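Long-range contacts in glucose-6-phosphate 1-dehydrogenase (Kluyveromyces lactis, PDB 7E6H), which catalyses the NADP-dependent oxidation of glucose 6-phosphate to 6-phosphogluconolactone, probably the rate-limiting first step of the oxidative pentose phosphate pathway: residues F5-V10 with N39-I44; S134-N139 with P171-D176; I319-A324 with V331-R336; K43-A48 with K102-F107. All blocks are in the same frame, centred on the assembly; numbering follows the deposited sequence.

Contact 1: F5-V10 with N39-I44; sequences FDENTV and NPTTKI
Asn39 and Thr41 reach from a turn to the chain at Asp6 to Asn8, where the first beta-alpha-beta unit of the Rossmann-type domain begins. The unit runs from strand 9-14 through helix 19-34 to strand 43-48. Its two strands pair in parallel at Val10 and Lys43. Lys43 N donates to Thr9 O at 2.9 Å.

Ahead of this pair, side chains take over from the sheet bonds. Thr41 OG1 accepts from Asn8 N at 2.7 Å, and the bond is nearly straight (163°). Asn39 ND2 donates to Asp6 OD1 at 2.9 Å. Asp6 OD1 lies close to the Asn39 amide plane, but the amide nitrogen comes to OD1 from well above the carboxylate plane, the two flat groups being 81° apart. The methyl CG2 of Thr42 rests against Thr9 OG1 at 3.3 Å.

The second shell fixes these donors and acceptors. Residues Asn39 to Thr42 form a type I beta turn. Asn39 CG stands opposite its backbone N (chi1 -163°), which brings OD1 back over the turn as an Asx turn with Thr41 N. Thr41 OG1 also bonds to Asn39 OD1, from above its carbonyl plane. One hydroxyl thus links the amide of Asn39 to the backbone of Asn8. Further out, Val10 packs on Ile104 of helix 94-109, and Thr9 touches His117 of strand 117-122. The turn is closed at Asn39 O, which accepts from Thr42 N at 2.9 Å and from Thr42 OG1 at 2.6 Å.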
# COMPACT_ATOMS: atom_id res chain seq x y z
N PHE A 5 23.14 4.10 -0.37
CA PHE A 5 23.53 4.47 0.97
C PHE A 5 24.06 3.24 1.68
O PHE A 5 23.38 2.20 1.71
CB PHE A 5 22.34 5.06 1.73
CG PHE A 5 21.98 6.45 1.31
CD1 PHE A 5 22.67 7.09 0.29
CD2 PHE A 5 20.95 7.13 1.95
CE1 PHE A 5 22.33 8.39 -0.09
CE2 PHE A 5 20.61 8.43 1.59
CZ PHE A 5 21.29 9.05 0.57
N ASP A 6 25.26 3.34 2.23
CA ASP A 6 25.84 2.23 2.97
C ASP A 6 26.49 2.73 4.25
O ASP A 6 25.84 2.74 5.30
CB ASP A 6 26.86 1.48 2.10
CG ASP A 6 26.99 0.02 2.49
OD1 ASP A 6 26.38 -0.40 3.49
OD2 ASP A 6 27.72 -0.71 1.78
N GLU A 7 27.74 3.15 4.18
CA GLU A 7 28.46 3.54 5.38
C GLU A 7 28.20 5.01 5.72
O GLU A 7 28.05 5.86 4.84
CB GLU A 7 29.97 3.30 5.21
CG GLU A 7 30.31 1.99 4.52
CD GLU A 7 31.43 1.23 5.22
OE1 GLU A 7 31.50 -0.02 5.07
OE2 GLU A 7 32.25 1.88 5.92
N ASN A 8 28.14 5.29 7.02
CA ASN A 8 28.04 6.64 7.55
C ASN A 8 26.81 7.38 7.04
O ASN A 8 26.78 8.61 7.02
CB ASN A 8 29.30 7.44 7.24
CG ASN A 8 30.56 6.62 7.45
OD1 ASN A 8 30.84 6.18 8.56
ND2 ASN A 8 31.31 6.40 6.38
N THR A 9 25.79 6.63 6.62
CA THR A 9 24.49 7.23 6.38
C THR A 9 23.82 7.49 7.73
O THR A 9 23.93 6.69 8.67
CB THR A 9 23.62 6.33 5.48
OG1 THR A 9 22.86 5.41 6.28
CG2 THR A 9 24.49 5.53 4.52
N VAL A 10 23.20 8.65 7.86
CA VAL A 10 22.49 9.00 9.08
C VAL A 10 21.00 9.03 8.75
O VAL A 10 20.58 9.68 7.79
CB VAL A 10 22.98 10.33 9.67
CG1 VAL A 10 23.38 11.28 8.56
CG2 VAL A 10 21.92 10.95 10.58
N ASN A 39 23.93 -1.09 7.69
CA ASN A 39 25.35 -1.01 7.99
C ASN A 39 25.57 -0.63 9.45
O ASN A 39 24.93 0.31 9.94
CB ASN A 39 26.03 0.01 7.08
CG ASN A 39 27.55 -0.13 7.05
OD1 ASN A 39 28.23 0.06 8.06
ND2 ASN A 39 28.09 -0.45 5.88
N PRO A 40 26.46 -1.31 10.17
CA PRO A 40 26.72 -0.94 11.58
C PRO A 40 27.12 0.51 11.78
O PRO A 40 26.95 1.02 12.89
CB PRO A 40 27.86 -1.88 11.98
CG PRO A 40 27.69 -3.06 11.10
CD PRO A 40 27.22 -2.51 9.78
N THR A 41 27.63 1.19 10.75
CA THR A 41 28.02 2.60 10.87
C THR A 41 26.86 3.56 10.64
O THR A 41 27.09 4.77 10.64
CB THR A 41 29.15 2.94 9.90
OG1 THR A 41 28.63 3.13 8.58
CG2 THR A 41 30.22 1.87 9.91
N THR A 42 25.64 3.06 10.44
CA THR A 42 24.51 3.96 10.29
C THR A 42 24.23 4.68 11.60
O THR A 42 24.19 4.05 12.66
CB THR A 42 23.27 3.20 9.82
OG1 THR A 42 23.62 2.27 8.79
CG2 THR A 42 22.21 4.17 9.29
N LYS A 43 24.06 5.99 11.53
CA LYS A 43 23.59 6.76 12.68
C LYS A 43 22.08 6.88 12.59
O LYS A 43 21.55 7.32 11.57
CB LYS A 43 24.24 8.14 12.73
CG LYS A 43 24.31 8.68 14.13
CD LYS A 43 24.79 10.11 14.16
CE LYS A 43 25.30 10.43 15.55
NZ LYS A 43 24.71 9.50 16.55
N ILE A 44 21.38 6.45 13.64
CA ILE A 44 19.92 6.54 13.71
C ILE A 44 19.56 7.52 14.81
O ILE A 44 19.93 7.31 15.98
CB ILE A 44 19.26 5.17 13.92
CG1 ILE A 44 19.78 4.15 12.90
CG2 ILE A 44 17.76 5.28 13.80
CD1 ILE A 44 19.53 2.70 13.30

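Contact 2: S134-N139 with P171-D176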
# COMPACT_ATOMS: atom_id res chain seq x y z
N SER A 134 10.04 22.31 5.20
CA SER A 134 10.54 23.68 5.10
C SER A 134 11.78 23.86 5.94
O SER A 134 12.80 24.38 5.46
CB SER A 134 9.46 24.68 5.51
OG SER A 134 8.28 24.50 4.76
N LYS A 135 11.73 23.42 7.19
CA LYS A 135 12.90 23.56 8.05
C LYS A 135 14.07 22.71 7.56
O LYS A 135 15.23 23.11 7.71
CB LYS A 135 12.53 23.22 9.50
CG LYS A 135 11.42 24.08 10.08
CD LYS A 135 11.91 25.48 10.43
CE LYS A 135 10.77 26.49 10.38
NZ LYS A 135 11.23 27.90 10.31
N LEU A 136 13.80 21.55 6.96
CA LEU A 136 14.88 20.74 6.42
C LEU A 136 15.59 21.45 5.27
O LEU A 136 16.82 21.46 5.20
CB LEU A 136 14.36 19.39 5.95
CG LEU A 136 14.11 18.36 7.04
CD1 LEU A 136 13.77 17.05 6.37
CD2 LEU A 136 15.32 18.22 7.94
N LYS A 137 14.82 22.04 4.35
CA LYS A 137 15.41 22.80 3.26
C LYS A 137 16.08 24.08 3.76
O LYS A 137 17.09 24.51 3.19
CB LYS A 137 14.34 23.13 2.21
CG LYS A 137 14.87 23.60 0.86
CD LYS A 137 15.51 22.45 0.08
CE LYS A 137 16.54 22.96 -0.91
NZ LYS A 137 16.17 22.67 -2.32
N GLU A 138 15.57 24.68 4.84
CA GLU A 138 16.13 25.94 5.33
C GLU A 138 17.45 25.71 6.05
O GLU A 138 18.38 26.51 5.91
CB GLU A 138 15.13 26.62 6.29
CG GLU A 138 14.25 27.76 5.72
CD GLU A 138 12.82 27.81 6.35
OE1 GLU A 138 12.05 28.74 6.03
OE2 GLU A 138 12.45 26.91 7.15
N ASN A 139 17.56 24.62 6.82
CA ASN A 139 18.63 24.46 7.80
C ASN A 139 19.48 23.21 7.61
O ASN A 139 20.59 23.17 8.16
CB ASN A 139 18.06 24.42 9.22
CG ASN A 139 17.21 25.63 9.55
OD1 ASN A 139 17.73 26.72 9.78
ND2 ASN A 139 15.90 25.44 9.58
N PRO A 171 8.70 22.90 -4.35
CA PRO A 171 9.88 23.79 -4.28
C PRO A 171 10.89 23.36 -3.25
O PRO A 171 12.03 23.86 -3.28
CB PRO A 171 9.28 25.15 -3.92
CG PRO A 171 7.84 25.03 -4.18
CD PRO A 171 7.50 23.61 -3.89
N LEU A 172 10.52 22.46 -2.34
CA LEU A 172 11.39 22.02 -1.27
C LEU A 172 12.21 20.81 -1.69
O LEU A 172 13.43 20.78 -1.48
CB LEU A 172 10.57 21.69 -0.02
CG LEU A 172 9.80 22.89 0.53
CD1 LEU A 172 8.70 22.47 1.46
CD2 LEU A 172 10.77 23.77 1.23
N PHE A 173 11.57 19.82 -2.31
CA PHE A 173 12.23 18.56 -2.59
C PHE A 173 11.80 18.02 -3.94
O PHE A 173 10.59 17.91 -4.21
CB PHE A 173 11.92 17.55 -1.48
CG PHE A 173 12.60 17.86 -0.20
CD1 PHE A 173 13.98 17.75 -0.09
CD2 PHE A 173 11.88 18.27 0.89
CE1 PHE A 173 14.62 18.05 1.09
CE2 PHE A 173 12.53 18.58 2.09
CZ PHE A 173 13.89 18.47 2.18
N SER A 174 12.77 17.68 -4.78
CA SER A 174 12.48 17.15 -6.09
C SER A 174 11.86 15.76 -5.97
O SER A 174 11.87 15.14 -4.91
CB SER A 174 13.76 17.08 -6.91
OG SER A 174 14.55 16.01 -6.45
N GLU A 175 11.32 15.27 -7.10
CA GLU A 175 10.82 13.90 -7.15
C GLU A 175 11.93 12.88 -6.90
O GLU A 175 11.67 11.80 -6.37
CB GLU A 175 10.15 13.62 -8.50
CG GLU A 175 8.78 14.22 -8.66
CD GLU A 175 7.86 13.85 -7.51
OE1 GLU A 175 7.47 12.66 -7.41
OE2 GLU A 175 7.55 14.75 -6.70
N ASP A 176 13.17 13.21 -7.29
CA ASP A 176 14.30 12.33 -7.01
C ASP A 176 14.57 12.22 -5.52
O ASP A 176 15.12 11.20 -5.06
CB ASP A 176 15.55 12.84 -7.74
CG ASP A 176 15.66 12.32 -9.15
OD1 ASP A 176 15.05 11.25 -9.44
OD2 ASP A 176 16.39 12.95 -9.96
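Leu172 lies against the last turns of helix 126-139, next to Ser134 and Lys137. The contact belongs to the Rossmann-type NADP-binding domain. It joins that helix to the loop between helix 159-169 and strand 178-181.

The two methyls of Leu172 divide the work. CD2 touches both Ser134 CA and Lys137 CB, and is 3.8 Å from the latter. CD1 comes to 3.9 Å from Ser134 OG, whose hydroxyl bonds back to Ile130 O one turn earlier. The Lys137 side chain crosses that of Leu172 at a slant. Its CG stands opposite the backbone N (chi1 -164°), and a bend at chi2 carries the chain over the loop backbone. There NZ makes a weak hydrogen bond to Leu172 O at 3.4 Å. The ammonium also has a cation-pi partner in Tyr141.

Phe173 enters on the more buried side. Its ring turns an edge to Leu136, whose CB lies near the ring plane. Cys133 of the same helix touches both Leu172 and Phe173, while Tyr97 of helix 94-109 packs on Leu136. The ring meets Leu136 through its far corner, with Phe173 CZ 3.9 Å from Leu136 CB.

Contact 3: I319-A324 with V331-R336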
# COMPACT_ATOMS: atom_id res chain seq x y z
N ILE A 319 -16.94 -0.86 -6.91
CA ILE A 319 -16.94 0.14 -7.96
C ILE A 319 -16.50 -0.51 -9.26
O ILE A 319 -15.50 -1.23 -9.29
CB ILE A 319 -16.02 1.33 -7.64
CG1 ILE A 319 -16.45 2.03 -6.36
CG2 ILE A 319 -15.99 2.33 -8.81
CD1 ILE A 319 -15.29 2.84 -5.71
N GLY A 320 -17.25 -0.24 -10.33
CA GLY A 320 -16.84 -0.67 -11.65
C GLY A 320 -15.88 0.30 -12.30
O GLY A 320 -15.92 1.51 -12.06
N PHE A 321 -15.00 -0.23 -13.14
CA PHE A 321 -14.00 0.58 -13.82
C PHE A 321 -13.87 0.14 -15.27
O PHE A 321 -14.13 -1.01 -15.62
CB PHE A 321 -12.63 0.47 -13.17
CG PHE A 321 -12.53 1.11 -11.85
CD1 PHE A 321 -12.17 2.45 -11.74
CD2 PHE A 321 -12.76 0.38 -10.70
CE1 PHE A 321 -12.06 3.05 -10.50
CE2 PHE A 321 -12.64 0.98 -9.45
CZ PHE A 321 -12.29 2.31 -9.35
N LYS A 322 -13.41 1.08 -16.09
CA LYS A 322 -13.21 0.83 -17.50
C LYS A 322 -11.91 1.50 -17.89
O LYS A 322 -11.70 2.69 -17.60
CB LYS A 322 -14.37 1.37 -18.34
CG LYS A 322 -15.65 0.49 -18.29
CD LYS A 322 -15.47 -0.87 -19.10
CE LYS A 322 -16.75 -1.77 -19.06
NZ LYS A 322 -17.29 -2.10 -20.42
N ILE A 323 -11.02 0.74 -18.51
CA ILE A 323 -9.79 1.26 -19.08
C ILE A 323 -9.95 1.25 -20.59
O ILE A 323 -10.26 0.22 -21.19
CB ILE A 323 -8.57 0.45 -18.62
CG1 ILE A 323 -8.47 0.48 -17.10
CG2 ILE A 323 -7.32 1.01 -19.26
CD1 ILE A 323 -7.50 -0.50 -16.53
N ALA A 324 -9.77 2.42 -21.22
CA ALA A 324 -9.98 2.55 -22.66
C ALA A 324 -8.63 2.61 -23.37
O ALA A 324 -8.12 3.67 -23.72
CB ALA A 324 -10.82 3.78 -22.95
N VAL A 331 -13.19 -4.61 -21.08
CA VAL A 331 -13.11 -5.55 -19.96
C VAL A 331 -13.63 -4.89 -18.69
O VAL A 331 -13.07 -3.88 -18.25
CB VAL A 331 -11.68 -6.05 -19.75
CG1 VAL A 331 -11.60 -6.88 -18.49
CG2 VAL A 331 -11.21 -6.84 -20.95
N PRO A 332 -14.66 -5.45 -18.04
CA PRO A 332 -15.15 -4.87 -16.79
C PRO A 332 -14.21 -5.15 -15.63
O PRO A 332 -13.81 -6.29 -15.40
CB PRO A 332 -16.51 -5.55 -16.59
CG PRO A 332 -16.68 -6.50 -17.74
CD PRO A 332 -15.36 -6.69 -18.39
N ILE A 333 -13.89 -4.10 -14.88
CA ILE A 333 -13.00 -4.18 -13.73
C ILE A 333 -13.78 -3.77 -12.49
O ILE A 333 -14.44 -2.72 -12.48
CB ILE A 333 -11.76 -3.29 -13.93
CG1 ILE A 333 -10.88 -3.83 -15.05
CG2 ILE A 333 -11.01 -3.15 -12.62
CD1 ILE A 333 -10.19 -2.75 -15.82
N VAL A 334 -13.70 -4.59 -11.45
CA VAL A 334 -14.36 -4.30 -10.19
C VAL A 334 -13.30 -4.22 -9.10
O VAL A 334 -12.41 -5.07 -9.03
CB VAL A 334 -15.43 -5.34 -9.85
CG1 VAL A 334 -15.98 -5.12 -8.43
CG2 VAL A 334 -16.56 -5.26 -10.86
N MET A 335 -13.38 -3.18 -8.29
CA MET A 335 -12.67 -3.08 -7.03
C MET A 335 -13.73 -3.09 -5.93
O MET A 335 -14.72 -2.38 -6.04
CB MET A 335 -11.82 -1.80 -6.98
CG MET A 335 -10.32 -2.03 -7.21
SD MET A 335 -9.33 -0.51 -7.47
CE MET A 335 -10.35 0.72 -6.67
N ARG A 336 -13.55 -3.95 -4.93
CA ARG A 336 -14.51 -4.01 -3.83
C ARG A 336 -13.78 -4.14 -2.51
O ARG A 336 -12.81 -4.90 -2.39
CB ARG A 336 -15.50 -5.17 -4.00
CG ARG A 336 -14.93 -6.49 -4.51
CD ARG A 336 -16.05 -7.50 -4.61
NE ARG A 336 -15.65 -8.75 -5.25
CZ ARG A 336 -15.51 -9.91 -4.62
NH1 ARG A 336 -15.72 -9.99 -3.31
NH2 ARG A 336 -15.13 -11.00 -5.28
O HOH W 1 -11.50 -2.13 -19.09
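Strands 316-321 and 333-338 form an antiparallel beta hairpin, with Ile319-Met335 and Phe321-Ile333 as hydrogen-bonded pairs and Gly320-Val334 as the non-hydrogen-bonded pair between them. Ile319 N donates to Met335 O at 2.8 Å, and Met335 N returns a bond to Ile319 O at 3.0 Å. Phe321 and Ile333 likewise exchange two bonds, with Ile333 N 3.2 Å from Phe321 O. Beyond them the strands part, and a water accepts from Ile323 N at 3.0 Å; its link to Val331 O is modelled too short to be relied on.

Ile319, Phe321, Ile333 and Met335 share one face of the sheet. Phe321 crosses Met335 at a slant. The methyl CE of Met335 lies 3.6 Å from Phe321 CE2. Met335 SD is 4.9 Å from the centroid of the Phe321 ring and 42° off its normal, an oblique Met-aromatic contact. A bend at chi3 (23°) turns the methyl back to the ring. On the other flank of Phe321, Ile323 CD1 meets Ile333 CD1 at 3.6 Å.

Val334 points to the opposite face; its partner Gly320 adds no side chain there.

Helix 236-254 packs on the first face, with Met242 on Ile319 and Met335 and Leu250 on Ile333. Helix 471-476 touches Val334 on the other. Strand 212-220 lies beside 333-338, and Gln216 bonds Arg336, a probable ligand of the second NADP.

Contact 4: K43-A48 with K102-F107; sequences KIIGYA and KIIEEF
Helix 94-109 packs on the parallel sheet of the Rossmann-type domain and runs nearly antiparallel to strand 43-48. The axes of the two short segments are 172° apart in direction and 10.9 Å apart at closest approach. Side chains alone bridge the gap, with no hydrogen bond between the segments.

Lys43 lies flat over one face of Phe107. The two side chains slide past each other in opposite directions. Lys43 CB stands 3.9 Å from the centroid of the Phe107 ring, only 15° off the normal, as a CH-pi contact displaced toward the rim. Further along, Lys43 CD is 3.6 Å from Phe107 CG, at the root of the ring. Phe107 has its CG opposite the backbone N (chi1 173°), which swings the ring down from the helix toward the start of the strand. Past the ring, Lys43 CE reaches Ile103 CG2 at 3.9 Å, the two chains crossing at about a right angle.

Two residues on, Ile45 continues the contact deeper in the domain. Its CD1 comes to 4.0 Å from Ile104 CG1 and 4.2 Å from Ile103 CG2. Val10 of strand 9-14 also touches Ile45.

The contact therefore rests on hydrocarbon. The methylenes of Lys43 act as an apolar strip over the ring. Between these two segments the contact is van der Waals packing with no hydrogen bond across it.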
# COMPACT_ATOMS: atom_id res chain seq x y z
N LYS A 43 24.06 5.99 11.53
CA LYS A 43 23.59 6.76 12.68
C LYS A 43 22.08 6.88 12.59
O LYS A 43 21.55 7.32 11.57
CB LYS A 43 24.24 8.14 12.73
CG LYS A 43 24.31 8.68 14.13
CD LYS A 43 24.79 10.11 14.16
CE LYS A 43 25.30 10.43 15.55
NZ LYS A 43 24.71 9.50 16.55
N ILE A 44 21.38 6.45 13.64
CA ILE A 44 19.92 6.54 13.71
C ILE A 44 19.56 7.52 14.81
O ILE A 44 19.93 7.31 15.98
CB ILE A 44 19.26 5.17 13.92
CG1 ILE A 44 19.78 4.15 12.90
CG2 ILE A 44 17.76 5.28 13.80
CD1 ILE A 44 19.53 2.70 13.30
N ILE A 45 18.87 8.59 14.44
CA ILE A 45 18.48 9.65 15.37
C ILE A 45 16.96 9.79 15.33
O ILE A 45 16.37 9.95 14.26
CB ILE A 45 19.13 11.00 15.03
CG1 ILE A 45 20.65 10.91 15.09
CG2 ILE A 45 18.67 12.07 16.00
CD1 ILE A 45 21.36 11.93 14.20
N GLY A 46 16.33 9.75 16.51
CA GLY A 46 14.91 10.00 16.64
C GLY A 46 14.68 11.43 17.09
O GLY A 46 15.31 11.90 18.04
N TYR A 47 13.74 12.11 16.42
CA TYR A 47 13.44 13.51 16.68
C TYR A 47 11.95 13.67 16.97
O TYR A 47 11.12 13.12 16.23
CB TYR A 47 13.86 14.39 15.49
CG TYR A 47 13.79 15.89 15.71
CD1 TYR A 47 12.57 16.55 15.83
CD2 TYR A 47 14.95 16.64 15.78
CE1 TYR A 47 12.51 17.92 16.02
CE2 TYR A 47 14.90 18.01 15.97
CZ TYR A 47 13.68 18.65 16.08
OH TYR A 47 13.63 20.01 16.28
N ALA A 48 11.63 14.42 18.03
CA ALA A 48 10.26 14.75 18.42
C ALA A 48 10.31 15.89 19.45
O ALA A 48 11.36 16.21 19.99
CB ALA A 48 9.52 13.53 18.97
N LYS A 102 24.26 19.99 13.84
CA LYS A 102 25.58 19.93 14.47
C LYS A 102 25.96 18.50 14.82
O LYS A 102 27.10 18.08 14.58
CB LYS A 102 25.62 20.81 15.73
CG LYS A 102 25.73 22.32 15.49
CD LYS A 102 25.48 23.11 16.80
CE LYS A 102 24.79 24.47 16.56
NZ LYS A 102 23.84 24.84 17.65
N ILE A 103 25.03 17.74 15.42
CA ILE A 103 25.28 16.32 15.67
C ILE A 103 25.68 15.62 14.37
O ILE A 103 26.69 14.90 14.32
CB ILE A 103 24.06 15.65 16.33
CG1 ILE A 103 23.69 16.28 17.69
CG2 ILE A 103 24.21 14.13 16.39
CD1 ILE A 103 22.71 17.40 17.63
N ILE A 104 24.91 15.84 13.30
CA ILE A 104 25.12 15.10 12.05
C ILE A 104 26.47 15.46 11.43
O ILE A 104 27.25 14.57 11.06
CB ILE A 104 23.95 15.35 11.08
CG1 ILE A 104 22.78 14.42 11.40
CG2 ILE A 104 24.37 15.13 9.63
CD1 ILE A 104 21.47 14.87 10.78
N GLU A 105 26.79 16.76 11.32
CA GLU A 105 28.08 17.15 10.77
C GLU A 105 29.24 16.67 11.65
O GLU A 105 30.31 16.33 11.13
CB GLU A 105 28.14 18.66 10.55
CG GLU A 105 27.52 19.10 9.23
CD GLU A 105 27.33 20.60 9.12
OE1 GLU A 105 26.61 21.05 8.20
OE2 GLU A 105 27.91 21.35 9.94
N GLU A 106 29.01 16.59 12.96
CA GLU A 106 30.02 16.07 13.88
C GLU A 106 30.31 14.60 13.60
O GLU A 106 31.47 14.20 13.47
CB GLU A 106 29.55 16.28 15.32
CG GLU A 106 30.47 15.76 16.40
CD GLU A 106 30.13 16.35 17.76
OE1 GLU A 106 30.01 15.57 18.73
OE2 GLU A 106 29.96 17.58 17.85
N PHE A 107 29.26 13.78 13.53
CA PHE A 107 29.42 12.38 13.16
C PHE A 107 30.07 12.23 11.79
O PHE A 107 30.93 11.37 11.59
CB PHE A 107 28.04 11.69 13.20
CG PHE A 107 28.03 10.27 12.69
CD1 PHE A 107 28.46 9.22 13.50
CD2 PHE A 107 27.56 9.98 11.42
CE1 PHE A 107 28.43 7.91 13.03
CE2 PHE A 107 27.52 8.68 10.94
CZ PHE A 107 27.96 7.64 11.75

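Contacts 1, 2 and 4 lie in the Rossmann-type coenzyme domain; contact 3 lies in the C-terminal domain, its centre about 45 Å from that of contact 1. Contacts 1 and 4 share strand 43-48, with Lys43 serving both: its backbone pairs with strand 9-14 and its side chain meets helix 94-109. They also touch directly, for instance through Thr41 and Phe107. Contact 1 is partly buried and largely polar, built on turn and sheet bonds. Contacts 2 and 4, also partly buried, join helices to a loop or strand mainly through apolar groups. Contact 3 is the buried one, combining regular strand pairing with an apolar face.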